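3,4-dihydroxy-2-butanone 4-phosphate synthase (Acinetobacter baumannii, PDB 6MNZ) probably converts D-ribulose 5-phosphate into formate and 3,4-dihydroxy-2-butanone 4-phosphate for riboflavin biosynthesis, using magnesium or manganese. Local coordinates at residues Val56-Ser61 and Gly125-Leu130; Ala141-Ala146 and Gly190-Leu195. All coordinates share one frame; numbering follows the deposited sequence.

Contact 1: residues Val56-Ser61 and Gly125-Leu130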
loop_
_atom_site.group_PDB
_atom_site.type_symbol
_atom_site.label_atom_id
_atom_site.label_comp_id
_atom_site.label_asym_id
_atom_site.label_seq_id
_atom_site.Cartn_x
_atom_site.Cartn_y
_atom_site.Cartn_z
ATOM N N VAL A 56 -17.934 23.806 4.175
ATOM C CA VAL A 56 -16.807 24.731 4.139
ATOM C C VAL A 56 -15.588 24.050 4.746
ATOM O O VAL A 56 -15.599 23.654 5.917
ATOM C CB VAL A 56 -17.144 26.031 4.877
ATOM C CG1 VAL A 56 -15.899 26.891 5.040
ATOM C CG2 VAL A 56 -18.231 26.788 4.130
ATOM N N CYS A 57 -14.509 23.975 3.972
ATOM C CA CYS A 57 -13.287 23.304 4.386
ATOM C C CYS A 57 -12.101 24.215 4.108
ATOM O O CYS A 57 -12.243 25.265 3.475
ATOM C CB CYS A 57 -13.122 21.962 3.665
ATOM S SG CYS A 57 -14.380 20.738 4.109
ATOM N N LEU A 58 -10.988 23.919 4.781
ATOM C CA LEU A 58 -9.797 24.769 4.772
ATOM C C LEU A 58 -8.602 23.901 4.388
ATOM O O LEU A 58 -8.140 23.085 5.190
ATOM C CB LEU A 58 -9.579 25.438 6.125
ATOM C CG LEU A 58 -8.198 26.077 6.285
ATOM C CD1 LEU A 58 -7.948 27.092 5.187
ATOM C CD2 LEU A 58 -8.017 26.695 7.664
ATOM N N THR A 59 -8.191 23.975 3.128
ATOM C CA THR A 59 -7.075 23.166 2.659
ATOM C C THR A 59 -5.763 23.692 3.233
ATOM O O THR A 59 -5.549 24.906 3.294
ATOM C CB THR A 59 -7.037 23.175 1.133
ATOM O OG1 THR A 59 -6.754 24.500 0.667
ATOM C CG2 THR A 59 -8.380 22.719 0.570
ATOM N N LEU A 60 -4.988 22.793 3.841
ATOM C CA LEU A 60 -3.688 23.118 4.410
ATOM C C LEU A 60 -2.621 22.223 3.795
ATOM O O LEU A 60 -2.846 21.028 3.574
ATOM C CB LEU A 60 -3.651 22.937 5.938
ATOM C CG LEU A 60 -4.262 24.024 6.821
ATOM C CD1 LEU A 60 -5.717 24.104 6.529
ATOM C CD2 LEU A 60 -4.061 23.752 8.318
ATOM N N SER A 61 -1.393 22.726 3.835
ATOM C CA SER A 61 -0.226 21.904 3.567
ATOM C C SER A 61 0.126 21.048 4.780
ATOM O O SER A 61 -0.206 21.370 5.925
ATOM C CB SER A 61 0.964 22.781 3.185
ATOM O OG SER A 61 1.428 23.518 4.303
ATOM N N GLY A 125 -14.127 21.585 16.409
ATOM C CA GLY A 125 -14.627 22.905 16.088
ATOM C C GLY A 125 -15.742 22.891 15.063
ATOM O O GLY A 125 -16.514 21.930 14.990
ATOM N N HIS A 126 -15.702 23.856 14.143
ATOM C CA HIS A 126 -16.659 23.907 13.046
ATOM C C HIS A 126 -16.007 24.296 11.725
ATOM O O HIS A 126 -16.725 24.531 10.745
ATOM C CB HIS A 126 -17.791 24.887 13.371
ATOM C CG HIS A 126 -18.546 24.548 14.618
ATOM N ND1 HIS A 126 -17.998 24.671 15.877
ATOM C CD2 HIS A 126 -19.806 24.087 14.801
ATOM C CE1 HIS A 126 -18.844 24.189 16.769
ATOM N NE2 HIS A 126 -19.965 23.867 16.147
ATOM N N ILE A 127 -14.680 24.377 11.666
ATOM C CA ILE A 127 -13.942 24.433 10.411
ATOM C C ILE A 127 -13.223 23.106 10.229
ATOM O O ILE A 127 -12.768 22.497 11.205
ATOM C CB ILE A 127 -12.944 25.608 10.397
ATOM C CG1 ILE A 127 -13.685 26.939 10.219
ATOM C CG2 ILE A 127 -11.894 25.421 9.306
ATOM C CD1 ILE A 127 -14.461 27.057 8.922
ATOM N N PHE A 128 -13.163 22.636 8.983
ATOM C CA PHE A 128 -12.792 21.257 8.668
ATOM C C PHE A 128 -11.566 21.281 7.769
ATOM O O PHE A 128 -11.690 21.294 6.535
ATOM C CB PHE A 128 -13.948 20.520 7.999
ATOM C CG PHE A 128 -15.164 20.406 8.861
ATOM C CD1 PHE A 128 -15.242 19.413 9.823
ATOM C CD2 PHE A 128 -16.093 21.431 8.892
ATOM C CE1 PHE A 128 -16.282 19.381 10.721
ATOM C CE2 PHE A 128 -17.150 21.394 9.774
ATOM C CZ PHE A 128 -17.262 20.351 10.670
ATOM N N PRO A 129 -10.363 21.347 8.338
ATOM C CA PRO A 129 -9.166 21.447 7.497
ATOM C C PRO A 129 -8.900 20.144 6.765
ATOM O O PRO A 129 -9.295 19.062 7.206
ATOM C CB PRO A 129 -8.045 21.765 8.495
ATOM C CG PRO A 129 -8.739 22.226 9.748
ATOM C CD PRO A 129 -10.043 21.489 9.770
ATOM N N LEU A 130 -8.255 20.269 5.608
ATOM C CA LEU A 130 -7.915 19.129 4.769
ATOM C C LEU A 130 -6.435 19.188 4.430
ATOM O O LEU A 130 -5.914 20.255 4.087
ATOM C CB LEU A 130 -8.754 19.117 3.489
ATOM C CG LEU A 130 -10.261 19.277 3.697
ATOM C CD1 LEU A 130 -10.982 19.388 2.365
ATOM C CD2 LEU A 130 -10.805 18.112 4.498
HETATM O O HOH W 1 -17.389 24.753 7.984
#

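Contact 2: residues Ala141-Ala146 and Gly190-Leu195. With SO4 (sulfate ion), chain C.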
loop_
_atom_site.group_PDB
_atom_site.type_symbol
_atom_site.label_atom_id
_atom_site.label_comp_id
_atom_site.label_asym_id
_atom_site.label_seq_id
_atom_site.Cartn_x
_atom_site.Cartn_y
_atom_site.Cartn_z
ATOM N N ALA A 141 -5.367 14.445 -7.701
ATOM C CA ALA A 141 -6.108 15.502 -8.389
ATOM C C ALA A 141 -7.433 15.799 -7.691
ATOM O O ALA A 141 -8.492 15.836 -8.314
ATOM C CB ALA A 141 -6.333 15.105 -9.843
ATOM N N GLY A 142 -7.359 16.110 -6.396
ATOM C CA GLY A 142 -8.517 16.509 -5.631
ATOM C C GLY A 142 -8.622 18.014 -5.467
ATOM O O GLY A 142 -7.631 18.737 -5.558
ATOM N N HIS A 143 -9.814 18.461 -5.059
ATOM C CA HIS A 143 -10.001 19.871 -4.737
ATOM C C HIS A 143 -9.082 20.310 -3.605
ATOM O O HIS A 143 -8.751 21.496 -3.500
ATOM C CB HIS A 143 -11.458 20.139 -4.355
ATOM C CG HIS A 143 -12.446 19.721 -5.400
ATOM N ND1 HIS A 143 -13.009 18.464 -5.424
ATOM C CD2 HIS A 143 -13.077 20.434 -6.363
ATOM C CE1 HIS A 143 -13.887 18.398 -6.409
ATOM N NE2 HIS A 143 -13.994 19.597 -6.951
ATOM N N THR A 144 -8.761 19.398 -2.686
ATOM C CA THR A 144 -7.874 19.730 -1.577
ATOM C C THR A 144 -6.516 20.196 -2.087
ATOM O O THR A 144 -6.050 21.291 -1.751
ATOM C CB THR A 144 -7.717 18.515 -0.660
ATOM O OG1 THR A 144 -9.002 18.138 -0.148
ATOM C CG2 THR A 144 -6.771 18.822 0.500
ATOM N N GLU A 145 -5.835 19.341 -2.851
ATOM C CA GLU A 145 -4.564 19.728 -3.448
ATOM C C GLU A 145 -4.729 20.917 -4.382
ATOM O O GLU A 145 -3.872 21.809 -4.409
ATOM C CB GLU A 145 -3.959 18.541 -4.199
ATOM C CG GLU A 145 -3.449 17.427 -3.298
ATOM C CD GLU A 145 -4.567 16.614 -2.675
ATOM O OE1 GLU A 145 -5.542 16.298 -3.389
ATOM O OE2 GLU A 145 -4.409 16.179 -1.516
ATOM N N ALA A 146 -5.888 21.028 -5.035
ATOM C CA ALA A 146 -6.082 22.085 -6.019
ATOM C C ALA A 146 -6.232 23.441 -5.346
ATOM O O ALA A 146 -5.660 24.436 -5.804
ATOM C CB ALA A 146 -7.301 21.776 -6.886
ATOM N N GLY A 190 -12.904 26.526 -13.438
ATOM C CA GLY A 190 -11.653 25.879 -13.786
ATOM C C GLY A 190 -11.726 24.378 -13.615
ATOM O O GLY A 190 -12.417 23.864 -12.730
ATOM N N THR A 191 -10.833 23.704 -14.335
ATOM C CA THR A 191 -10.642 22.263 -14.242
ATOM C C THR A 191 -9.340 21.969 -13.512
ATOM O O THR A 191 -8.295 22.534 -13.851
ATOM C CB THR A 191 -10.618 21.629 -15.634
ATOM O OG1 THR A 191 -11.820 21.966 -16.337
ATOM C CG2 THR A 191 -10.498 20.119 -15.531
ATOM N N ILE A 192 -9.389 21.043 -12.552
ATOM C CA ILE A 192 -8.167 20.642 -11.859
ATOM C C ILE A 192 -7.171 20.042 -12.843
ATOM O O ILE A 192 -5.969 20.331 -12.781
ATOM C CB ILE A 192 -8.491 19.653 -10.723
ATOM C CG1 ILE A 192 -9.299 20.340 -9.620
ATOM C CG2 ILE A 192 -7.209 19.066 -10.140
ATOM C CD1 ILE A 192 -9.832 19.384 -8.569
ATOM N N ALA A 193 -7.667 19.302 -13.838
ATOM C CA ALA A 193 -6.794 18.820 -14.904
ATOM C C ALA A 193 -6.147 19.976 -15.657
ATOM O O ALA A 193 -4.962 19.913 -16.006
ATOM C CB ALA A 193 -7.576 17.927 -15.866
ATOM N N ASP A 194 -6.904 21.047 -15.908
ATOM C CA ASP A 194 -6.314 22.229 -16.526
ATOM C C ASP A 194 -5.234 22.839 -15.643
ATOM O O ASP A 194 -4.291 23.456 -16.151
ATOM C CB ASP A 194 -7.398 23.266 -16.825
ATOM C CG ASP A 194 -8.186 22.939 -18.080
ATOM O OD1 ASP A 194 -8.282 21.744 -18.426
ATOM O OD2 ASP A 194 -8.761 23.870 -18.683
ATOM N N LEU A 195 -5.351 22.681 -14.323
ATOM C CA LEU A 195 -4.290 23.119 -13.425
ATOM C C LEU A 195 -3.115 22.148 -13.423
ATOM O O LEU A 195 -1.960 22.573 -13.313
ATOM C CB LEU A 195 -4.839 23.292 -12.009
ATOM C CG LEU A 195 -3.894 23.969 -11.014
ATOM C CD1 LEU A 195 -3.579 25.396 -11.443
ATOM C CD2 LEU A 195 -4.492 23.948 -9.613
HETATM S S SO4 C . -11.169 16.379 -2.582
HETATM O O1 SO4 C . -9.807 16.897 -2.495
HETATM O O2 SO4 C . -11.667 16.553 -3.942
HETATM O O3 SO4 C . -12.019 17.115 -1.653
HETATM O O4 SO4 C . -11.200 14.959 -2.246
#

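Contact 1: residues Val56-Ser61 and Gly125-Leu130
Three backbone hydrogen bonds join Leu58 and Leu60 to Phe128 and Leu130, pairing strand 57-60 in parallel with strand 127-131. Leu58 is bonded through both its N and its O: its N donates to Phe128 O at 3.2 Å, and its O accepts Leu130 N at 2.8 Å. Leu60 N then reaches Leu130 O at 2.7 Å, almost straight at 178°. Pro129, which has no N-H, still takes part through its CA, a CH donor to Leu58 O.

Apolar contacts cover both faces. On one, Leu130 CD1 lies 3.6 Å from Cys57 CB, and Cys57 SG touches Phe128 CB. On the other, Leu58 CB meets Ile127 CG2 at 3.9 Å, and Leu60 CD1 lies alongside Pro129 CB; helices 101-112 and 62-68 cover this side. With CG beside its backbone N (chi1 -62°), Phe128 brings the edge of its ring to Val56 O, 3.7 Å from CD2.

A water donates to both Val56 O and His126 O where direct pairing gives out. The polar links are thus backbone and water, while the side chains contribute apolar contact, making this a largely hydrophobic edge of the six-stranded sheet of the synthase domain.

Contact 2: residues Ala141-Ala146 and Gly190-Leu195
Ile192, the first residue of helix 192-202, packs against the N-terminal turn of helix 143-153, whose start forms an anion-binding site in the synthase fold. Its CB points toward the other segment, and the two branches part there. CG2 goes to Ala141, 4.1 Å from its CB. CG1 lies beside the backbone N (chi1 -67°) and meets Ala146 CB at 3.7 Å. The chain then runs on extended (chi2 171°) to CD1, which sits 3.6 Å from Gly142 C and also touches His143 N. The same methyl makes a CH-pi contact over one face of the His143 imidazole, 4.2 Å from the ring centroid and displaced toward the rim, with the two side chains crossing at nearly a right angle. Farther along helix 192-202, Leu195 CD2 approaches Ala146 O.

The sulfate, probably from the crystallisation liquor, occupies the predicted D-ribulose 5-phosphate site, and Arg27 also bonds it. Gly142 is the N-cap of helix 143-153, and the helix dipole would favour an anion here. Sulfate lies at the edge of the imidazole, whereas Ile192 covers a face. The other ring nitrogen, His143 NE2, is hydrogen-bonded to Glu30 O, which together with the sulfate bond fixes the ring's rotation. His143 is also a predicted ligand of a magnesium ion. Sulfate O2 accepts both His143 N, at 2.9 Å, and His143 ND1, at 2.8 Å; O1 accepts Thr144 OG1 and, at 2.7 Å, Thr144 N.

Contact 1 closes before contact 2 opens along the chain, and both lie within the synthase domain, their centres about 17 Å apart. Both reach one mixed sheet: contact 1 pairs its outermost strand 127-131 with strand 57-60, whereas in contact 2 it is helix 192-202, which follows directly on strand 188-191 at the opposite border, that does the touching. Strand 127-131 leads along the chain to helix 143-153, and the two contacts touch directly where Leu130 CD1 packs 3.4 Å from Thr144 OG1 and Thr59 CB nears Thr144 O. The strand pair of 56-61 and 125-130 therefore backs the predicted substrate-binding turn, which helix 192-202 flanks through Ile192.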